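HNH nuclease domain-containing protein (Streptomyces coelicolor, PDB 5ZMO) recognises phosphorothioated DNA through its sulfur-binding domain, the part described here, and is probably a zinc-binding HNH endonuclease of type IV restriction. Local coordinates at residues D55-A58 with P59-K63; G70-G73 with V74-F78; W79-V82 with R83-L86; P104-E107 with S108-V112. All coordinates share one frame; numbering follows the deposited sequence.

How the contacts relate
From the N terminus the four contacts follow one another in series; each is a turn of helix or a helix end, so none closes a long loop and none nests in or crosses another. Contact 1 lies on helix 50-63. Contacts 2 and 3 share helix 70-83, contact 2 on its first turns and contact 3 at its C-terminal end. Contact 4 opens helix 106-112 after strand 103-104. Contacts 1 and 2 touch through Glu62, bonded to Gly70, and through Ala58 against Val74. Leu106 and Leu109 of contact 4 pack on Arg75 of contact 2, and Pro104 meets the Trp79 ring of contact 3. Contacts 2, 3 and 4 reach the DNA.

Contact 1 of 4, residues D55-A58 with P59-K63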
loop_
_atom_site.group_PDB
_atom_site.type_symbol
_atom_site.label_atom_id
_atom_site.label_comp_id
_atom_site.label_asym_id
_atom_site.label_seq_id
_atom_site.Cartn_x
_atom_site.Cartn_y
_atom_site.Cartn_z
ATOM N N ASP A 55 -9.211 -5.408 -5.804
ATOM C CA ASP A 55 -10.613 -5.186 -5.466
ATOM C C ASP A 55 -10.877 -4.455 -4.170
ATOM O O ASP A 55 -11.803 -3.650 -4.131
ATOM C CB ASP A 55 -11.438 -6.471 -5.578
ATOM C CG ASP A 55 -11.542 -6.990 -7.057
ATOM O OD1 ASP A 55 -11.230 -6.279 -8.057
ATOM O OD2 ASP A 55 -12.038 -8.118 -7.258
ATOM N N ALA A 56 -10.036 -4.657 -3.155
ATOM C CA ALA A 56 -10.106 -3.940 -1.941
ATOM C C ALA A 56 -9.654 -2.492 -2.061
ATOM O O ALA A 56 -10.241 -1.567 -1.466
ATOM C CB ALA A 56 -9.276 -4.643 -0.874
ATOM N N VAL A 57 -8.587 -2.276 -2.823
ATOM C CA VAL A 57 -7.904 -1.013 -2.755
ATOM C C VAL A 57 -8.349 -0.038 -3.837
ATOM O O VAL A 57 -8.335 1.184 -3.630
ATOM C CB VAL A 57 -6.361 -1.181 -2.733
ATOM C CG1 VAL A 57 -5.675 0.191 -2.653
ATOM C CG2 VAL A 57 -5.945 -1.980 -1.542
ATOM N N ALA A 58 -8.804 -0.557 -4.957
ATOM C CA ALA A 58 -9.228 0.316 -6.075
ATOM C C ALA A 58 -10.251 1.392 -5.661
ATOM O O ALA A 58 -10.126 2.580 -6.047
ATOM C CB ALA A 58 -9.746 -0.508 -7.287
ATOM N N PRO A 59 -11.320 0.995 -4.952
ATOM C CA PRO A 59 -12.265 2.039 -4.568
ATOM C C PRO A 59 -11.736 3.034 -3.544
ATOM O O PRO A 59 -12.180 4.176 -3.560
ATOM C CB PRO A 59 -13.417 1.267 -3.839
ATOM C CG PRO A 59 -13.073 -0.151 -3.865
ATOM C CD PRO A 59 -11.761 -0.374 -4.559
ATOM N N LEU A 60 -10.790 2.626 -2.699
ATOM C CA LEU A 60 -10.078 3.592 -1.815
ATOM C C LEU A 60 -9.168 4.563 -2.563
ATOM O O LEU A 60 -9.040 5.748 -2.194
ATOM C CB LEU A 60 -9.277 2.896 -0.728
ATOM C CG LEU A 60 -9.974 1.838 0.076
ATOM C CD1 LEU A 60 -8.994 1.053 0.959
ATOM C CD2 LEU A 60 -11.082 2.488 0.956
ATOM N N MET A 61 -8.510 4.040 -3.578
ATOM C CA MET A 61 -7.681 4.832 -4.519
ATOM C C MET A 61 -8.543 5.929 -5.172
ATOM O O MET A 61 -8.129 7.120 -5.287
ATOM C CB MET A 61 -7.120 3.893 -5.592
ATOM C CG MET A 61 -5.733 4.092 -6.136
ATOM S SD MET A 61 -4.476 4.442 -4.941
ATOM C CE MET A 61 -3.722 2.884 -4.513
ATOM N N GLU A 62 -9.742 5.565 -5.620
ATOM C CA GLU A 62 -10.674 6.534 -6.188
ATOM C C GLU A 62 -11.221 7.530 -5.181
ATOM O O GLU A 62 -11.245 8.751 -5.448
ATOM C CB GLU A 62 -11.820 5.769 -6.900
ATOM C CG GLU A 62 -11.381 5.004 -8.104
ATOM C CD GLU A 62 -12.277 3.819 -8.468
ATOM O OE1 GLU A 62 -11.998 3.280 -9.568
ATOM O OE2 GLU A 62 -13.224 3.520 -7.668
ATOM N N LYS A 63 -11.706 7.045 -4.041
ATOM C CA LYS A 63 -12.313 7.925 -3.075
ATOM C C LYS A 63 -11.293 8.839 -2.360
ATOM O O LYS A 63 -11.444 10.066 -2.333
ATOM C CB LYS A 63 -13.125 7.077 -2.077
ATOM C CG LYS A 63 -13.813 7.918 -1.039
ATOM C CD LYS A 63 -14.813 7.126 -0.229
ATOM C CE LYS A 63 -15.506 8.094 0.705
ATOM N NZ LYS A 63 -16.632 7.411 1.358
#
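Pro59 brings its CD to 3.3 Å from Asp55 O, the carbonyl that would take an N-H here in an unbroken helix. Proline has none to offer, and the helix is kinked where the nitrogens of Pro59 and Leu60 lack a bond to the turn before. The same CD lies 3.4 Å from Ala58 CB, a closeness that largely follows from the Ala-Pro peptide linkage. Leu60 follows with CG turned anti to its carbonyl carbon (chi1 -49°), which sets CG alongside Ala56 O at 3.7 Å. Regular bonding resumes at Met61, whose N donates to Val57 O at 2.9 Å with an N-H...O angle of 164°. Its side chain bends at both chi2 and chi3, and the bent end carries CE to 3.8 Å from Val57 CG1, methyl against methyl. Glu62 N then donates to Ala58 O at 3.0 Å, while its side chain runs extended beyond CG and hands OE1 to Gly70 N, the start of the next helix. Around this turn Ala56, Val57 and Leu60 pack on Trp35 and Met61 on Val31, all on helix 28-41; Val57 and Ala58 meet Val74 of helix 70-83, and Ala58 also touches Val71 there.

Contact 2 of 4, residues G70-G73 with V74-F78; sequences GVDG and VRYPF. With nucleotides of chain B.
The Arg75 guanidinium takes Asp72 OD1 at its edge, close to its own plane, and has Tyr76 CZ over one face, 3.7 Å above it and displaced toward the rim. The Tyr76 ring holds water 1 in plane at its edge, with Gly73 O also at an edge. Arginine grips aspartate side-on, both nitrogens reaching one oxygen: NE to Asp72 OD1 is 2.8 Å and NH1 to Asp72 OD1 is 2.7 Å. NH1 arrives on the syn side, whereas NE comes from above the carboxylate, whose plane is turned 39° from the guanidinium. Asp72 CG stands trans to the backbone N (chi1 -176°), and this carries the carboxylate forward along the helix to Arg75, one turn on. The other oxygen, OD2, receives a bond from water 1 at 2.6 Å, and that water also bonds Tyr76 OH at 2.9 Å. Putting a methionine in place of Arg75 would probably leave the Asp72 carboxylate without its charge partner and able to turn away from the water. Tyr76 OH accepts from N4 of DC5 of chain B at 3.2 Å. The chemistry is consistent with Arg75 steadying Asp72, and Asp72 with its water helping to position the phenol that meets the cytosine amino group.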
loop_
_atom_site.group_PDB
_atom_site.type_symbol
_atom_site.label_atom_id
_atom_site.label_comp_id
_atom_site.label_asym_id
_atom_site.label_seq_id
_atom_site.Cartn_x
_atom_site.Cartn_y
_atom_site.Cartn_z
ATOM N N GLY A 70 -9.117 3.480 -10.312
ATOM C CA GLY A 70 -8.500 2.850 -9.152
ATOM C C GLY A 70 -7.778 1.556 -9.438
ATOM O O GLY A 70 -6.804 1.232 -8.700
ATOM N N VAL A 71 -8.211 0.812 -10.485
ATOM C CA VAL A 71 -7.570 -0.444 -10.816
ATOM C C VAL A 71 -6.210 -0.138 -11.450
ATOM O O VAL A 71 -5.129 -0.631 -11.051
ATOM C CB VAL A 71 -8.457 -1.244 -11.799
ATOM C CG1 VAL A 71 -7.700 -2.413 -12.313
ATOM C CG2 VAL A 71 -9.720 -1.705 -11.091
ATOM N N ASP A 72 -6.315 0.732 -12.450
ATOM C CA ASP A 72 -5.135 1.223 -13.121
ATOM C C ASP A 72 -4.185 1.853 -12.111
ATOM O O ASP A 72 -2.991 1.743 -12.273
ATOM C CB ASP A 72 -5.512 2.246 -14.204
ATOM C CG ASP A 72 -4.292 2.723 -15.006
ATOM O OD1 ASP A 72 -3.627 1.873 -15.607
ATOM O OD2 ASP A 72 -4.049 3.943 -14.991
ATOM N N GLY A 73 -4.704 2.522 -11.111
ATOM C CA GLY A 73 -4.012 3.146 -10.050
ATOM C C GLY A 73 -3.258 2.190 -9.154
ATOM O O GLY A 73 -2.062 2.375 -8.915
ATOM N N VAL A 74 -3.959 1.184 -8.603
ATOM C CA VAL A 74 -3.351 0.229 -7.632
ATOM C C VAL A 74 -2.120 -0.549 -8.169
ATOM O O VAL A 74 -1.217 -0.919 -7.366
ATOM C CB VAL A 74 -4.275 -0.909 -7.083
ATOM C CG1 VAL A 74 -3.716 -1.392 -5.750
ATOM C CG2 VAL A 74 -5.694 -0.517 -6.793
ATOM N N ARG A 75 -2.076 -0.828 -9.474
ATOM C CA ARG A 75 -1.022 -1.621 -10.056
ATOM C C ARG A 75 0.352 -0.904 -9.851
ATOM O O ARG A 75 1.363 -1.604 -9.649
ATOM C CB ARG A 75 -1.282 -1.987 -11.506
ATOM C CG ARG A 75 -1.283 -0.840 -12.444
ATOM C CD ARG A 75 -1.991 -1.220 -13.718
ATOM N NE ARG A 75 -1.922 -0.126 -14.658
ATOM C CZ ARG A 75 -1.017 0.016 -15.633
ATOM N NH1 ARG A 75 -1.139 1.075 -16.419
ATOM N NH2 ARG A 75 -0.061 -0.852 -15.843
ATOM N N TYR A 76 0.371 0.436 -9.847
ATOM C CA TYR A 76 1.649 1.197 -9.744
ATOM C C TYR A 76 2.377 0.947 -8.391
ATOM O O TYR A 76 3.479 0.444 -8.414
ATOM C CB TYR A 76 1.449 2.650 -10.004
ATOM C CG TYR A 76 1.179 2.932 -11.483
ATOM C CD1 TYR A 76 2.153 2.688 -12.437
ATOM C CD2 TYR A 76 -0.034 3.459 -11.889
ATOM C CE1 TYR A 76 1.926 2.973 -13.751
ATOM C CE2 TYR A 76 -0.330 3.642 -13.225
ATOM C CZ TYR A 76 0.666 3.428 -14.150
ATOM O OH TYR A 76 0.439 3.675 -15.492
ATOM N N PRO A 77 1.702 1.158 -7.248
ATOM C CA PRO A 77 2.366 0.914 -5.919
ATOM C C PRO A 77 2.518 -0.575 -5.618
ATOM O O PRO A 77 3.424 -0.947 -4.893
ATOM C CB PRO A 77 1.436 1.601 -4.906
ATOM C CG PRO A 77 0.104 1.606 -5.607
ATOM C CD PRO A 77 0.399 1.830 -7.098
ATOM N N PHE A 78 1.637 -1.407 -6.162
ATOM C CA PHE A 78 1.681 -2.866 -5.977
ATOM C C PHE A 78 3.015 -3.424 -6.386
ATOM O O PHE A 78 3.492 -4.390 -5.806
ATOM C CB PHE A 78 0.546 -3.519 -6.730
ATOM C CG PHE A 78 0.387 -4.969 -6.476
ATOM C CD1 PHE A 78 -0.346 -5.406 -5.378
ATOM C CD2 PHE A 78 0.966 -5.902 -7.318
ATOM C CE1 PHE A 78 -0.534 -6.765 -5.166
ATOM C CE2 PHE A 78 0.807 -7.237 -7.107
ATOM C CZ PHE A 78 0.057 -7.683 -5.995
ATOM P P DC B 5 -0.877 9.812 -12.308
ATOM O OP1 DC B 5 -1.355 11.013 -11.595
ATOM O OP2 DC B 5 -1.715 8.672 -12.680
ATOM O "O5'" DC B 5 -0.176 10.273 -13.665
ATOM C "C5'" DC B 5 0.711 11.385 -13.650
ATOM C "C4'" DC B 5 0.950 11.840 -15.069
ATOM O "O4'" DC B 5 1.758 10.902 -15.808
ATOM C "C3'" DC B 5 -0.306 12.062 -15.910
ATOM O "O3'" DC B 5 -0.020 13.223 -16.726
ATOM C "C2'" DC B 5 -0.377 10.801 -16.768
ATOM C "C1'" DC B 5 1.088 10.436 -16.990
ATOM N N1 DC B 5 1.418 9.000 -17.163
ATOM C C2 DC B 5 2.235 8.577 -18.206
ATOM O O2 DC B 5 2.574 9.394 -19.086
ATOM N N3 DC B 5 2.568 7.266 -18.297
ATOM C C4 DC B 5 2.108 6.398 -17.394
ATOM N N4 DC B 5 2.479 5.124 -17.509
ATOM C C5 DC B 5 1.305 6.813 -16.298
ATOM C C6 DC B 5 0.970 8.101 -16.232
HETATM O O HOH W 1 -1.975 5.231 -15.760
#

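Contact 3 of 4, residues W79-V82 with R83-L86; sequences WALV and RDDL. With nucleotides of chain B.
Leu81 and Asp84 cross obliquely, CD1 of the leucine coming to 3.8 Å from OD2 of the aspartate. That carboxylate oxygen has its stronger partner in Arg29, with which it forms a salt bridge. Leu86 also approaches Leu81, though loosely: their CD1 atoms stand 4.4 Å apart. A second pairing is made through solvent. Water 3 lies in plane at the edge of the Trp79 ring and also in the plane of the Arg83 guanidinium, so the two flat groups meet it edge-on. Trp79 NE1 and Arg83 NH2 both donate weakly to water 3, NH2 of Arg83 at 2.8 Å. Arg83 runs extended from CG to NE, and its CD lies 3.5 Å from OP1 of DG3 of chain B. Ala80 joins it there, its CB 3.6 Å from O5' of the same nucleotide, so the helix end faces the DNA backbone. The main chain shows how the helix ends. Leu86 N donates to Leu81 O at 3.2 Å, and Asp85 N to Val82 O at 2.9 Å. With the positive phi of Asp85 (62°) as the C-prime residue, these two bonds define a Schellman motif that ends helix 70-83.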
loop_
_atom_site.group_PDB
_atom_site.type_symbol
_atom_site.label_atom_id
_atom_site.label_comp_id
_atom_site.label_asym_id
_atom_site.label_seq_id
_atom_site.Cartn_x
_atom_site.Cartn_y
_atom_site.Cartn_z
ATOM N N TRP A 79 3.607 -2.801 -7.392
ATOM C CA TRP A 79 4.985 -3.104 -7.805
ATOM C C TRP A 79 6.060 -2.212 -7.268
ATOM O O TRP A 79 7.088 -2.695 -6.775
ATOM C CB TRP A 79 5.026 -3.021 -9.349
ATOM C CG TRP A 79 6.363 -3.502 -9.950
ATOM C CD1 TRP A 79 7.293 -2.706 -10.572
ATOM C CD2 TRP A 79 6.810 -4.834 -10.106
ATOM N NE1 TRP A 79 8.346 -3.467 -10.988
ATOM C CE2 TRP A 79 8.065 -4.774 -10.781
ATOM C CE3 TRP A 79 6.316 -6.069 -9.732
ATOM C CZ2 TRP A 79 8.801 -5.895 -11.060
ATOM C CZ3 TRP A 79 7.065 -7.203 -10.028
ATOM C CH2 TRP A 79 8.282 -7.093 -10.683
ATOM N N ALA A 80 5.825 -0.908 -7.245
ATOM C CA ALA A 80 6.839 0.082 -6.877
ATOM C C ALA A 80 7.268 0.026 -5.441
ATOM O O ALA A 80 8.397 0.354 -5.134
ATOM C CB ALA A 80 6.390 1.471 -7.192
ATOM N N LEU A 81 6.371 -0.368 -4.540
ATOM C CA LEU A 81 6.781 -0.562 -3.155
ATOM C C LEU A 81 7.906 -1.625 -2.915
ATOM O O LEU A 81 8.620 -1.596 -1.874
ATOM C CB LEU A 81 5.564 -0.910 -2.316
ATOM C CG LEU A 81 4.711 0.084 -1.527
ATOM C CD1 LEU A 81 5.256 1.463 -1.203
ATOM C CD2 LEU A 81 3.245 -0.034 -1.658
ATOM N N VAL A 82 8.055 -2.598 -3.797
ATOM C CA VAL A 82 9.199 -3.563 -3.739
ATOM C C VAL A 82 10.497 -2.790 -3.696
ATOM O O VAL A 82 11.378 -2.953 -2.756
ATOM C CB VAL A 82 9.150 -4.599 -4.907
ATOM C CG1 VAL A 82 10.407 -5.499 -4.921
ATOM C CG2 VAL A 82 7.894 -5.438 -4.795
ATOM N N ARG A 83 10.640 -1.851 -4.622
ATOM C CA ARG A 83 11.840 -0.975 -4.677
ATOM C C ARG A 83 12.079 -0.122 -3.431
ATOM O O ARG A 83 13.231 0.171 -3.086
ATOM C CB ARG A 83 11.847 -0.071 -5.932
ATOM C CG ARG A 83 12.952 -0.336 -6.944
ATOM C CD ARG A 83 13.339 0.902 -7.773
ATOM N NE ARG A 83 14.423 0.591 -8.723
ATOM C CZ ARG A 83 14.271 -0.071 -9.880
ATOM N NH1 ARG A 83 15.339 -0.305 -10.652
ATOM N NH2 ARG A 83 13.068 -0.505 -10.284
ATOM N N ASP A 84 11.003 0.267 -2.724
ATOM C CA ASP A 84 11.111 0.987 -1.468
ATOM C C ASP A 84 11.388 0.096 -0.228
ATOM O O ASP A 84 11.381 0.622 0.888
ATOM C CB ASP A 84 9.804 1.753 -1.186
ATOM C CG ASP A 84 9.552 2.869 -2.166
ATOM O OD1 ASP A 84 10.442 3.738 -2.359
ATOM O OD2 ASP A 84 8.429 2.910 -2.701
ATOM N N ASP A 85 11.661 -1.179 -0.433
ATOM C CA ASP A 85 11.989 -2.159 0.622
ATOM C C ASP A 85 10.827 -2.314 1.575
ATOM O O ASP A 85 11.060 -2.583 2.752
ATOM C CB ASP A 85 13.267 -1.784 1.409
ATOM C CG ASP A 85 14.491 -1.661 0.507
ATOM O OD1 ASP A 85 14.563 -2.431 -0.481
ATOM O OD2 ASP A 85 15.356 -0.792 0.768
ATOM N N LEU A 86 9.605 -2.160 1.069
ATOM C CA LEU A 86 8.384 -2.236 1.911
ATOM C C LEU A 86 7.410 -3.302 1.492
ATOM O O LEU A 86 6.293 -3.416 2.055
ATOM C CB LEU A 86 7.723 -0.859 1.877
ATOM C CG LEU A 86 8.401 0.210 2.697
ATOM C CD1 LEU A 86 7.940 1.615 2.304
ATOM C CD2 LEU A 86 8.103 -0.106 4.186
ATOM P P DG B 3 9.795 3.162 -9.358
ATOM O OP1 DG B 3 10.578 3.015 -8.120
ATOM O OP2 DG B 3 9.560 2.012 -10.230
ATOM O "O5'" DG B 3 8.434 3.845 -8.914
ATOM C "C5'" DG B 3 8.397 5.065 -8.102
ATOM C "C4'" DG B 3 7.333 5.986 -8.659
ATOM O "O4'" DG B 3 7.789 6.564 -9.911
ATOM C "C3'" DG B 3 6.009 5.290 -9.013
ATOM O "O3'" DG B 3 4.970 6.266 -8.906
ATOM C "C2'" DG B 3 6.156 5.010 -10.497
ATOM C "C1'" DG B 3 6.825 6.286 -10.945
ATOM N N9 DG B 3 7.539 6.220 -12.221
ATOM C C8 DG B 3 8.196 5.146 -12.762
ATOM N N7 DG B 3 8.793 5.431 -13.896
ATOM C C5 DG B 3 8.518 6.774 -14.104
ATOM C C6 DG B 3 8.866 7.628 -15.190
ATOM O O6 DG B 3 9.567 7.366 -16.174
ATOM N N1 DG B 3 8.380 8.915 -15.004
ATOM C C2 DG B 3 7.595 9.317 -13.944
ATOM N N2 DG B 3 7.248 10.613 -13.915
ATOM N N3 DG B 3 7.278 8.535 -12.924
ATOM C C4 DG B 3 7.752 7.282 -13.080
HETATM O O HOH W 2 9.679 -2.328 -7.599
HETATM O O HOH W 3 11.092 -1.629 -11.856
#

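Contact 4 of 4, residues P104-E107 with S108-V112; sequences PTLE and SLNAV. With nucleotides of chain C.
Thr105, at the N-cap, is extended (psi 148°), and the chain turns helical immediately after it, so that Leu109 N donates to Thr105 O at 3.0 Å. Asn110 N to Leu106 O and Ala111 N to Glu107 O carry the same i to i+4 pattern onward. The first-turn amides that have no carbonyl before them point outward at the DNA: Leu106 N donates to OP2 of DC2 of chain C at 3.0 Å, and Glu107 N to OP1 of the same nucleotide at 3.2 Å. Two backbone N-H groups thus hold one phosphate at the start of helix 106-112, where the helix dipole would probably help. The third amide, Ser108 N, is taken by the threonine hydroxyl, OG1, at 2.9 Å with an N-H...O angle of 151°. OG1 sits between the backbone N and the carbonyl carbon (chi1 57°), which folds it back over the helix end and turns CG2 toward the sugar-phosphate chain. Replacing Thr105 by valine would probably leave Ser108 N without its capping acceptor and weaken the hold on the first turn beside the phosphate. Asn110 OD1 bonds to Trp50 NE1, while ND2 of Asn110 lies 3.9 Å from Leu106 CG, one turn earlier. Leu109 packs on Pro104 and reaches CD1 of Leu106 with its own CD1. In the proline contact, Leu109 CG lies 4.1 Å from Pro104 CG.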
loop_
_atom_site.group_PDB
_atom_site.type_symbol
_atom_site.label_atom_id
_atom_site.label_comp_id
_atom_site.label_asym_id
_atom_site.label_seq_id
_atom_site.Cartn_x
_atom_site.Cartn_y
_atom_site.Cartn_z
ATOM N N PRO A 104 5.203 -4.588 -14.431
ATOM C CA PRO A 104 4.486 -5.618 -15.071
ATOM C C PRO A 104 3.256 -5.092 -15.814
ATOM O O PRO A 104 2.634 -4.074 -15.445
ATOM C CB PRO A 104 4.021 -6.508 -13.904
ATOM C CG PRO A 104 3.930 -5.579 -12.731
ATOM C CD PRO A 104 4.984 -4.567 -12.955
ATOM N N THR A 105 2.919 -5.788 -16.883
ATOM C CA THR A 105 1.678 -5.445 -17.613
ATOM C C THR A 105 0.513 -5.802 -16.712
ATOM O O THR A 105 0.567 -6.784 -15.956
ATOM C CB THR A 105 1.489 -6.232 -18.914
ATOM O OG1 THR A 105 1.505 -7.635 -18.608
ATOM C CG2 THR A 105 2.617 -5.941 -19.935
ATOM N N LEU A 106 -0.566 -5.017 -16.840
ATOM C CA LEU A 106 -1.812 -5.380 -16.179
ATOM C C LEU A 106 -2.278 -6.764 -16.637
ATOM O O LEU A 106 -2.827 -7.540 -15.841
ATOM C CB LEU A 106 -2.909 -4.346 -16.431
ATOM C CG LEU A 106 -4.240 -4.583 -15.724
ATOM C CD1 LEU A 106 -3.987 -4.620 -14.237
ATOM C CD2 LEU A 106 -5.194 -3.423 -15.915
ATOM N N GLU A 107 -2.055 -7.091 -17.917
ATOM C CA GLU A 107 -2.485 -8.413 -18.411
ATOM C C GLU A 107 -1.790 -9.589 -17.667
ATOM O O GLU A 107 -2.443 -10.604 -17.309
ATOM C CB GLU A 107 -2.233 -8.520 -19.899
ATOM C CG GLU A 107 -2.393 -9.928 -20.480
ATOM C CD GLU A 107 -1.749 -10.032 -21.840
ATOM O OE1 GLU A 107 -0.613 -10.564 -21.934
ATOM O OE2 GLU A 107 -2.367 -9.540 -22.807
ATOM N N SER A 108 -0.482 -9.437 -17.420
ATOM C CA SER A 108 0.312 -10.470 -16.720
ATOM C C SER A 108 0.015 -10.489 -15.236
ATOM O O SER A 108 0.046 -11.561 -14.642
ATOM C CB SER A 108 1.825 -10.381 -16.983
ATOM O OG SER A 108 2.547 -9.308 -16.317
ATOM N N LEU A 109 -0.288 -9.332 -14.635
ATOM C CA LEU A 109 -0.792 -9.322 -13.212
ATOM C C LEU A 109 -2.083 -10.082 -13.104
ATOM O O LEU A 109 -2.303 -10.870 -12.143
ATOM C CB LEU A 109 -1.008 -7.880 -12.661
ATOM C CG LEU A 109 0.115 -7.025 -12.183
ATOM C CD1 LEU A 109 -0.401 -5.639 -11.848
ATOM C CD2 LEU A 109 0.794 -7.649 -10.969
ATOM N N ASN A 110 -2.996 -9.846 -14.056
ATOM C CA ASN A 110 -4.292 -10.517 -13.988
ATOM C C ASN A 110 -4.120 -12.019 -14.212
ATOM O O ASN A 110 -4.735 -12.832 -13.521
ATOM C CB ASN A 110 -5.309 -9.885 -14.986
ATOM C CG ASN A 110 -5.939 -8.553 -14.467
ATOM O OD1 ASN A 110 -5.953 -8.208 -13.266
ATOM N ND2 ASN A 110 -6.489 -7.812 -15.389
ATOM N N ALA A 111 -3.296 -12.382 -15.181
ATOM C CA ALA A 111 -3.086 -13.818 -15.534
ATOM C C ALA A 111 -2.363 -14.619 -14.472
ATOM O O ALA A 111 -2.811 -15.675 -14.110
ATOM C CB ALA A 111 -2.342 -13.939 -16.862
ATOM N N VAL A 112 -1.279 -14.102 -13.930
ATOM C CA VAL A 112 -0.451 -14.803 -12.959
ATOM C C VAL A 112 -1.137 -14.716 -11.587
ATOM O O VAL A 112 -1.096 -15.661 -10.799
ATOM C CB VAL A 112 0.962 -14.220 -12.930
ATOM C CG1 VAL A 112 1.750 -14.781 -11.750
ATOM C CG2 VAL A 112 1.669 -14.512 -14.265
ATOM P P DC C 2 -0.910 -3.425 -20.097
ATOM O OP1 DC C 2 -1.724 -4.681 -19.970
ATOM O OP2 DC C 2 -0.255 -2.928 -18.902
ATOM O "O5'" DC C 2 0.097 -3.375 -21.357
ATOM C "C5'" DC C 2 -0.289 -3.849 -22.693
ATOM C "C4'" DC C 2 0.546 -3.314 -23.848
ATOM O "O4'" DC C 2 0.049 -2.060 -24.394
ATOM C "C3'" DC C 2 2.041 -3.090 -23.646
ATOM O "O3'" DC C 2 2.752 -3.317 -24.869
ATOM C "C2'" DC C 2 2.149 -1.591 -23.430
ATOM C "C1'" DC C 2 1.041 -1.017 -24.298
ATOM N N1 DC C 2 0.369 0.155 -23.700
ATOM C C2 DC C 2 0.341 1.403 -24.353
ATOM O O2 DC C 2 1.000 1.562 -25.405
ATOM N N3 DC C 2 -0.376 2.414 -23.799
ATOM C C4 DC C 2 -1.084 2.199 -22.681
ATOM N N4 DC C 2 -1.772 3.212 -22.160
ATOM C C5 DC C 2 -1.069 0.946 -22.008
ATOM C C6 DC C 2 -0.351 -0.040 -22.553
#